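Local coordinates for DUF3218 domain-containing protein (Pseudomonas aeruginosa, PDB 2IGS) that is of unknown function but has a mainly helical fold, and belongs to a family grouped with the lysozyme-like proteins, at residues I73-G76 and V77-F81; S115-L118 and D119-G123; G162-Q165 and A166-L169. One frame throughout, in Å; residues are numbered along the deposited sequence. Where two conformers were deposited one is given.

Interaction 1 (I73-G76 and V77-F81); sequences IANG and VTIGF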
ATOM      1  N   ILE F  73      25.920 -47.639  -1.321  1.00 22.53           N
ATOM      2  CA  ILE F  73      26.162 -49.009  -1.770  1.00 22.16           C
ATOM      3  C   ILE F  73      26.741 -49.845  -0.625  1.00 22.12           C
ATOM      4  O   ILE F  73      26.220 -50.919  -0.305  1.00 22.33           O
ATOM      5  CB  ILE F  73      27.069 -49.029  -3.054  1.00 22.37           C
ATOM      6  CG1 ILE F  73      26.306 -48.494  -4.267  1.00 20.33           C
ATOM      7  CG2 ILE F  73      27.645 -50.427  -3.314  1.00 23.04           C
ATOM      8  CD1 ILE F  73      27.194 -48.189  -5.472  1.00 20.99           C
ATOM      9  N   ALA F  74      27.795 -49.337   0.009  1.00 22.03           N
ATOM     10  CA  ALA F  74      28.399 -50.002   1.170  1.00 22.38           C
ATOM     11  C   ALA F  74      27.395 -50.264   2.303  1.00 22.95           C
ATOM     12  O   ALA F  74      27.450 -51.305   2.959  1.00 23.73           O
ATOM     13  CB  ALA F  74      29.593 -49.220   1.681  1.00 21.67           C
ATOM     14  N   ASN F  75      26.477 -49.339   2.526  1.00 22.79           N
ATOM     15  CA  ASN F  75      25.464 -49.541   3.549  1.00 23.68           C
ATOM     16  C   ASN F  75      24.423 -50.625   3.202  1.00 23.90           C
ATOM     17  O   ASN F  75      23.972 -51.376   4.078  1.00 23.72           O
ATOM     18  CB  ASN F  75      24.772 -48.225   3.883  1.00 23.80           C
ATOM     19  CG  ASN F  75      23.756 -48.378   4.987  1.00 24.27           C
ATOM     20  OD1 ASN F  75      24.106 -48.584   6.147  1.00 25.00           O
ATOM     21  ND2 ASN F  75      22.483 -48.312   4.625  1.00 26.39           N
ATOM     22  N   GLY F  76      24.045 -50.691   1.930  1.00 23.90           N
ATOM     23  CA  GLY F  76      23.177 -51.749   1.438  1.00 24.53           C
ATOM     24  C   GLY F  76      23.806 -53.105   1.636  1.00 25.02           C
ATOM     25  O   GLY F  76      23.122 -54.044   2.037  1.00 25.76           O
ATOM     26  N   VAL F  77      25.112 -53.209   1.358  1.00 25.26           N
ATOM     27  CA  VAL F  77      25.865 -54.422   1.651  1.00 25.17           C
ATOM     28  C   VAL F  77      25.748 -54.811   3.135  1.00 25.53           C
ATOM     29  O   VAL F  77      25.503 -55.982   3.451  1.00 25.82           O
ATOM     30  CB  VAL F  77      27.367 -54.354   1.208  1.00 25.26           C
ATOM     31  CG1 VAL F  77      28.096 -55.664   1.569  1.00 24.33           C
ATOM     32  CG2 VAL F  77      27.496 -54.094  -0.297  1.00 24.56           C
ATOM     33  N   THR F  78      25.907 -53.859   4.046  1.00 25.77           N
ATOM     34  CA  THR F  78      25.908 -54.238   5.461  1.00 26.62           C
ATOM     35  C   THR F  78      24.514 -54.664   5.949  1.00 26.88           C
ATOM     36  O   THR F  78      24.399 -55.576   6.772  1.00 27.00           O
ATOM     37  CB  THR F  78      26.609 -53.215   6.399  1.00 26.25           C
ATOM     38  OG1 THR F  78      25.732 -52.131   6.694  1.00 27.90           O
ATOM     39  CG2 THR F  78      27.884 -52.690   5.776  1.00 26.61           C
ATOM     40  N   ILE F  79      23.473 -54.022   5.416  1.00 27.75           N
ATOM     41  CA  ILE F  79      22.071 -54.428   5.648  1.00 28.49           C
ATOM     42  C   ILE F  79      21.773 -55.853   5.151  1.00 28.96           C
ATOM     43  O   ILE F  79      21.096 -56.629   5.834  1.00 28.99           O
ATOM     44  CB  ILE F  79      21.081 -53.433   5.027  1.00 28.69           C
ATOM     45  CG1 ILE F  79      21.025 -52.155   5.870  1.00 29.38           C
ATOM     46  CG2 ILE F  79      19.679 -54.047   4.918  1.00 29.23           C
ATOM     47  CD1 ILE F  79      20.438 -50.997   5.133  1.00 32.41           C
ATOM     48  N   GLY F  80      22.291 -56.200   3.974  1.00 29.44           N
ATOM     49  CA  GLY F  80      22.229 -57.572   3.496  1.00 29.71           C
ATOM     50  C   GLY F  80      22.738 -58.547   4.549  1.00 30.54           C
ATOM     51  O   GLY F  80      22.100 -59.583   4.811  1.00 30.36           O
ATOM     52  N   PHE F  81      23.878 -58.213   5.167  1.00 30.89           N
ATOM     53  CA  PHE F  81      24.469 -59.052   6.212  1.00 30.93           C
ATOM     54  C   PHE F  81      23.639 -59.082   7.497  1.00 30.78           C
ATOM     55  O   PHE F  81      23.488 -60.138   8.111  1.00 30.80           O
ATOM     56  CB  PHE F  81      25.919 -58.631   6.521  1.00 31.60           C
ATOM     57  CG  PHE F  81      26.930 -59.131   5.519  1.00 33.00           C
ATOM     58  CD1 PHE F  81      27.514 -60.386   5.666  1.00 34.88           C
ATOM     59  CD2 PHE F  81      27.299 -58.355   4.432  1.00 34.65           C
ATOM     60  CE1 PHE F  81      28.446 -60.853   4.739  1.00 35.41           C
ATOM     61  CE2 PHE F  81      28.231 -58.823   3.497  1.00 35.22           C
ATOM     62  CZ  PHE F  81      28.801 -60.067   3.652  1.00 33.86           C
TER
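Val77 meets Ile73 and Ala74 one turn back along the same helix. Its backbone N donates to Ile73 O over 3.0 Å, nearly along the C=O axis. With CG2 anti to the carbonyl carbon, this branch lies 3.4 Å from Ile73 O. The branch lies against the carbonyl that the N-H already uses. CB of Val77 also packs near Ala74 O.

Gly76 contributes backbone alone. Its O accepts from Gly80 N over 3.0 Å, with the donor tilted from the carbonyl plane. The bond links two glycines one turn apart.

Asn75 is the third main residue. Its O takes the N-H of Ile79 in a fairly straight bond (166°). CG of Asn75 is anti to its backbone N (chi1 -177°), and the amide reaches along the helix. There ND2 lies 3.4 Å from Ile79 CD1, an amide nitrogen against a methyl. Thr78 OG1 also lies 3.2 Å from Asn75 O, while Thr78 CG2 packs on Ala74 O at 3.2 Å.

Ile79 is buried against Tyr20 and Phe23 of helix 12-27 and Val90 and Ile95 of helix 87-113. Val77 and Thr78 are exposed. The successive i to i+4 bonds are those of an alpha-helix, here helix 63-82, with Ile79 turned inward and Val77 and Thr78 outward at the surface of a helical bundle.

Interaction 2 (S115-L118 and D119-G123); sequences SGYL and DRFKG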
ATOM      1  N   SER F 115       3.754 -28.804  -7.194  1.00 24.94           N
ATOM      2  CA  SER F 115       4.848 -29.390  -7.967  1.00 25.17           C
ATOM      3  C   SER F 115       6.192 -28.648  -7.862  1.00 24.48           C
ATOM      4  O   SER F 115       7.243 -29.234  -8.095  1.00 24.85           O
ATOM      5  CB  SER F 115       4.422 -29.590  -9.433  1.00 24.55           C
ATOM      6  OG  SER F 115       4.033 -28.362 -10.031  1.00 26.70           O
ATOM      7  N   GLY F 116       6.152 -27.366  -7.506  1.00 24.70           N
ATOM      8  CA  GLY F 116       7.360 -26.542  -7.401  1.00 24.37           C
ATOM      9  C   GLY F 116       7.993 -26.566  -6.020  1.00 23.97           C
ATOM     10  O   GLY F 116       8.845 -25.718  -5.693  1.00 23.50           O
ATOM     11  N   TYR F 117       7.572 -27.551  -5.225  1.00 23.61           N
ATOM     12  CA  TYR F 117       8.011 -27.737  -3.841  1.00 23.47           C
ATOM     13  C   TYR F 117       9.527 -27.667  -3.640  1.00 23.35           C
ATOM     14  O   TYR F 117      10.013 -27.272  -2.572  1.00 23.16           O
ATOM     15  CB  TYR F 117       7.457 -29.051  -3.279  1.00 23.53           C
ATOM     16  CG  TYR F 117       8.104 -30.342  -3.772  1.00 22.59           C
ATOM     17  CD1 TYR F 117       7.531 -31.082  -4.798  1.00 22.93           C
ATOM     18  CD2 TYR F 117       9.252 -30.846  -3.164  1.00 23.43           C
ATOM     19  CE1 TYR F 117       8.107 -32.285  -5.229  1.00 23.70           C
ATOM     20  CE2 TYR F 117       9.841 -32.041  -3.581  1.00 23.20           C
ATOM     21  CZ  TYR F 117       9.263 -32.758  -4.609  1.00 23.74           C
ATOM     22  OH  TYR F 117       9.840 -33.938  -5.025  1.00 24.72           O
ATOM     23  N   LEU F 118      10.267 -28.041  -4.675  1.00 23.39           N
ATOM     24  CA  LEU F 118      11.722 -28.113  -4.591  1.00 23.74           C
ATOM     25  C   LEU F 118      12.329 -26.774  -4.226  1.00 23.83           C
ATOM     26  O   LEU F 118      13.478 -26.710  -3.752  1.00 23.47           O
ATOM     27  CB  LEU F 118      12.316 -28.561  -5.935  1.00 23.70           C
ATOM     28  CG  LEU F 118      12.578 -30.028  -6.288  1.00 23.97           C
ATOM     29  CD1 LEU F 118      13.435 -30.034  -7.551  1.00 21.36           C
ATOM     30  CD2 LEU F 118      13.267 -30.865  -5.157  1.00 20.54           C
ATOM     31  N   ASP F 119      11.585 -25.696  -4.494  1.00 24.05           N
ATOM     32  CA  ASP F 119      12.108 -24.357  -4.242  1.00 24.43           C
ATOM     33  C   ASP F 119      12.307 -24.119  -2.757  1.00 24.64           C
ATOM     34  O   ASP F 119      13.142 -23.292  -2.369  1.00 24.64           O
ATOM     35  CB  ASP F 119      11.233 -23.264  -4.879  1.00 24.80           C
ATOM     36  CG  ASP F 119      11.797 -22.774  -6.209  1.00 26.53           C
ATOM     37  OD1 ASP F 119      12.771 -23.365  -6.697  1.00 29.81           O
ATOM     38  OD2 ASP F 119      11.293 -21.794  -6.776  1.00 27.05           O
ATOM     39  N   ARG F 120      11.536 -24.831  -1.933  0.50 24.54           N
ATOM     40  CA  ARG F 120      11.695 -24.777  -0.478  0.50 25.05           C
ATOM     41  C   ARG F 120      13.096 -25.205  -0.022  0.50 25.00           C
ATOM     42  O   ARG F 120      13.587 -24.722   0.997  0.50 25.31           O
ATOM     43  CB  ARG F 120      10.622 -25.622   0.233  0.50 24.54           C
ATOM     44  CG  ARG F 120       9.326 -24.884   0.535  0.50 25.01           C
ATOM     45  CD  ARG F 120       9.509 -23.833   1.634  0.50 25.70           C
ATOM     46  NE  ARG F 120       9.110 -24.298   2.961  0.50 25.02           N
ATOM     47  CZ  ARG F 120       9.452 -23.698   4.104  0.50 26.52           C
ATOM     48  NH1 ARG F 120      10.221 -22.613   4.103  0.50 26.82           N
ATOM     49  NH2 ARG F 120       9.031 -24.185   5.261  0.50 26.39           N
ATOM     50  N   PHE F 121      13.733 -26.086  -0.792  1.00 25.11           N
ATOM     51  CA  PHE F 121      15.019 -26.706  -0.396  1.00 25.61           C
ATOM     52  C   PHE F 121      16.246 -25.931  -0.846  1.00 26.26           C
ATOM     53  O   PHE F 121      17.381 -26.378  -0.636  1.00 26.20           O
ATOM     54  CB  PHE F 121      15.142 -28.154  -0.922  1.00 25.41           C
ATOM     55  CG  PHE F 121      13.996 -29.051  -0.552  1.00 23.95           C
ATOM     56  CD1 PHE F 121      13.476 -29.058   0.742  1.00 23.47           C
ATOM     57  CD2 PHE F 121      13.459 -29.923  -1.500  1.00 23.89           C
ATOM     58  CE1 PHE F 121      12.393 -29.906   1.081  1.00 25.35           C
ATOM     59  CE2 PHE F 121      12.372 -30.774  -1.184  1.00 24.93           C
ATOM     60  CZ  PHE F 121      11.838 -30.767   0.116  1.00 24.38           C
ATOM     61  N   LYS F 122      16.033 -24.774  -1.468  1.00 27.00           N
ATOM     62  CA  LYS F 122      17.136 -24.003  -2.039  1.00 27.28           C
ATOM     63  C   LYS F 122      17.676 -22.944  -1.090  1.00 28.39           C
ATOM     64  O   LYS F 122      17.079 -22.669  -0.031  1.00 29.23           O
ATOM     65  CB  LYS F 122      16.708 -23.392  -3.370  1.00 27.11           C
ATOM     66  CG  LYS F 122      16.375 -24.449  -4.409  1.00 25.49           C
ATOM     67  CD  LYS F 122      15.958 -23.864  -5.720  1.00 23.84           C
ATOM     68  CE  LYS F 122      15.651 -24.946  -6.717  1.00 25.11           C
ATOM     69  NZ  LYS F 122      14.837 -24.405  -7.851  1.00 25.50           N
ATOM     70  N   GLY F 123      18.823 -22.368  -1.435  1.00 28.92           N
ATOM     71  CA  GLY F 123      19.320 -21.196  -0.709  1.00 29.92           C
ATOM     72  C   GLY F 123      19.901 -21.353   0.702  1.00 29.96           C
ATOM     73  O   GLY F 123      20.147 -20.353   1.389  1.00 30.33           O
TER
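Gly116 O accepts from Asp119 N over 3.0 Å, the first of three successive i to i+3 bonds. They mark a short 3-10 helix in the loop after helix 87-113.

Tyr117 comes next. Its O accepts from Arg120 N, which sits above the carbonyl plane rather than on a lone pair. Its CG lies between its backbone N and carbonyl carbon (chi1 74°). The ring edge then meets Phe121 CE2, 3.7 Å from Tyr117 CD2. Tyr117 OH is hydrogen-bonded to Glu40 OE2.

Leu118 O bonds to Phe121 N over 3.0 Å, again with the donor well above the carbonyl plane. Leu118 CD2 approaches the edge of the Phe121 ring, 3.8 Å from its CD2. The two side chains cross at about a right angle. Phe121 is buried, and its ring also packs edge-to-face with Phe214 of helix 203-216. Leu118 faces helix 35-48.

Past these residues, Asp119 OD2 accepts from Ala138 N of the second subunit. The extended side chain of Lys122 passes Leu118 O, with CG 3.7 Å from it, and its NZ forms a salt bridge to Asp119 OD1 at 2.6 Å.

Interaction 3 (G162-Q165 and A166-L169); sequences GTWQ and AMTL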
ATOM      1  N   GLY F 162       8.906 -28.904  20.336  1.00 29.42           N
ATOM      2  CA  GLY F 162       7.551 -29.333  19.996  1.00 30.27           C
ATOM      3  C   GLY F 162       7.389 -29.806  18.564  1.00 30.72           C
ATOM      4  O   GLY F 162       6.896 -30.907  18.317  1.00 31.30           O
ATOM      5  N   THR F 163       7.797 -28.972  17.613  1.00 31.28           N
ATOM      6  CA  THR F 163       7.700 -29.319  16.185  1.00 31.37           C
ATOM      7  C   THR F 163       8.657 -30.452  15.805  1.00 31.27           C
ATOM      8  O   THR F 163       8.423 -31.153  14.823  1.00 31.21           O
ATOM      9  CB  THR F 163       7.813 -28.077  15.251  1.00 30.96           C
ATOM     10  OG1 THR F 163       8.656 -28.358  14.127  1.00 30.90           O
ATOM     11  CG2 THR F 163       8.370 -26.939  15.996  1.00 30.70           C
ATOM     12  N   TRP F 164       9.699 -30.635  16.614  1.00 31.40           N
ATOM     13  CA  TRP F 164      10.558 -31.814  16.549  1.00 31.74           C
ATOM     14  C   TRP F 164       9.799 -33.095  16.915  1.00 32.07           C
ATOM     15  O   TRP F 164       9.920 -34.117  16.231  1.00 32.11           O
ATOM     16  CB  TRP F 164      11.767 -31.628  17.457  1.00 31.55           C
ATOM     17  CG  TRP F 164      12.520 -32.879  17.745  1.00 31.47           C
ATOM     18  CD1 TRP F 164      12.517 -33.574  18.911  1.00 31.75           C
ATOM     19  CD2 TRP F 164      13.396 -33.585  16.858  1.00 31.79           C
ATOM     20  NE1 TRP F 164      13.337 -34.663  18.814  1.00 32.16           N
ATOM     21  CE2 TRP F 164      13.894 -34.695  17.565  1.00 31.23           C
ATOM     22  CE3 TRP F 164      13.814 -33.383  15.539  1.00 31.71           C
ATOM     23  CZ2 TRP F 164      14.781 -35.608  17.001  1.00 30.64           C
ATOM     24  CZ3 TRP F 164      14.708 -34.295  14.980  1.00 32.01           C
ATOM     25  CH2 TRP F 164      15.175 -35.395  15.713  1.00 31.22           C
ATOM     26  N   GLN F 165       9.025 -33.024  17.999  0.50 32.31           N
ATOM     27  CA  GLN F 165       8.195 -34.140  18.460  0.50 32.41           C
ATOM     28  C   GLN F 165       7.155 -34.517  17.400  0.50 32.43           C
ATOM     29  O   GLN F 165       6.806 -35.696  17.252  0.50 32.65           O
ATOM     30  CB  GLN F 165       7.484 -33.784  19.775  0.50 32.51           C
ATOM     31  CG  GLN F 165       8.382 -33.662  21.013  0.50 32.48           C
ATOM     32  CD  GLN F 165       7.615 -33.226  22.258  0.50 32.47           C
ATOM     33  OE1 GLN F 165       6.537 -33.745  22.554  0.50 32.42           O
ATOM     34  NE2 GLN F 165       8.172 -32.271  22.995  0.50 32.27           N
ATOM     35  N   ALA F 166       6.680 -33.507  16.667  1.00 32.15           N
ATOM     36  CA  ALA F 166       5.645 -33.674  15.635  1.00 31.59           C
ATOM     37  C   ALA F 166       6.166 -34.233  14.293  1.00 31.27           C
ATOM     38  O   ALA F 166       5.367 -34.558  13.401  1.00 31.25           O
ATOM     39  CB  ALA F 166       4.935 -32.355  15.398  1.00 31.52           C
HETATM   40  N   MSE F 167       7.489 -34.323  14.146  1.00 30.06           N
HETATM   41  CA  MSE F 167       8.090 -34.861  12.931  1.00 29.38           C
HETATM   42  C   MSE F 167       7.950 -36.381  12.862  1.00 28.43           C
HETATM   43  O   MSE F 167       8.168 -37.071  13.848  1.00 28.20           O
HETATM   44  CB  MSE F 167       9.558 -34.465  12.850  1.00 29.20           C
HETATM   45  CG  MSE F 167       9.747 -33.037  12.387  1.00 29.98           C
HETATM   46 SE   MSE F 167      11.540 -32.332  12.626  0.70 30.51          SE
HETATM   47  CE  MSE F 167      10.961 -30.526  12.921  1.00 32.64           C
ATOM     48  N   THR F 168       7.581 -36.895  11.695  1.00 27.53           N
ATOM     49  CA  THR F 168       7.536 -38.346  11.465  1.00 27.01           C
ATOM     50  C   THR F 168       8.905 -38.839  10.937  1.00 26.16           C
ATOM     51  O   THR F 168       9.303 -38.544   9.796  1.00 25.43           O
ATOM     52  CB  THR F 168       6.398 -38.714  10.494  1.00 26.70           C
ATOM     53  OG1 THR F 168       5.194 -38.085  10.931  1.00 28.47           O
ATOM     54  CG2 THR F 168       6.179 -40.206  10.465  1.00 27.65           C
ATOM     55  N   LEU F 169       9.606 -39.590  11.783  1.00 25.49           N
ATOM     56  CA  LEU F 169      11.011 -39.922  11.574  1.00 25.06           C
ATOM     57  C   LEU F 169      11.354 -41.260  12.236  1.00 24.09           C
ATOM     58  O   LEU F 169      10.968 -41.486  13.391  1.00 23.78           O
ATOM     59  CB  LEU F 169      11.853 -38.798  12.177  1.00 25.11           C
ATOM     60  CG  LEU F 169      13.225 -38.394  11.646  1.00 26.32           C
ATOM     61  CD1 LEU F 169      13.307 -38.362  10.135  1.00 27.20           C
ATOM     62  CD2 LEU F 169      13.551 -37.029  12.225  1.00 25.60           C
TER
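Trp164 and the selenomethionine Met167 meet at about a right angle in a Met-aromatic contact. It forms where helix 161-165 ends and the chain runs on as a loop. Met167 SE lies 3.8 Å from Trp164 CE3. It is 5.1 Å from the centroid of the six-membered ring and 65° off the ring normal. The approach is therefore oblique.

The indole is put there by the first torsion of Trp164, whose CG is anti to the backbone N (chi1 165°). Leu169 brings CD2 to the same six-membered ring, also obliquely, 4.1 Å from Trp164 CZ3. Its side chain too crosses the indole at about a right angle. One six-membered ring thus meets both Met167 and Leu169. Lys174 adds a cation-pi contact to the tryptophan, while Leu159 and Val181 pack on it from other loops.

Met167 and Thr163 cross obliquely. The selenomethionine chain bends at its last torsion and carries CE back toward the helix. Met167 is buried, and it also packs on Tyr213 and Ala216 of helix 203-216. Leu169 touches the same helix through Leu209 and Ala212. The two loop residues therefore join the end of helix 161-165 to helix 203-216. Thr163 also packs on Pro29 of the third subunit.

The backbone changes its bonding as the helix ends. Ala166 N still makes an i to i+4 bond to Gly162 O. Met167 N instead turns to Trp164 O, three residues back, over 3.2 Å. This donor sits far above the carbonyl plane. The carbonyl of Thr163 is met by the selenomethionine methyl, with Met167 CE 3.2 Å from Thr163 O and 3.4 Å from Thr163 OG1.

All three contacts are local, and they follow one another along the chain. Interaction 1 lies at the surface within helix 63-82. Interactions 2 and 3 are partly buried. Interaction 1 relies mainly on regular i to i+4 backbone bonds. Interaction 2 uses i to i+3 bonds, aromatic edges and a salt bridge. Interaction 3, at a helix end, mixes both bond spacings with selenium-aromatic packing. Interactions 2 and 3 both pack on helix 203-216, and each touches another subunit, while interaction 1 touches none. Interactions 1 and 2 lie on opposite sides of the chain's centre, their own centres 31 Å apart.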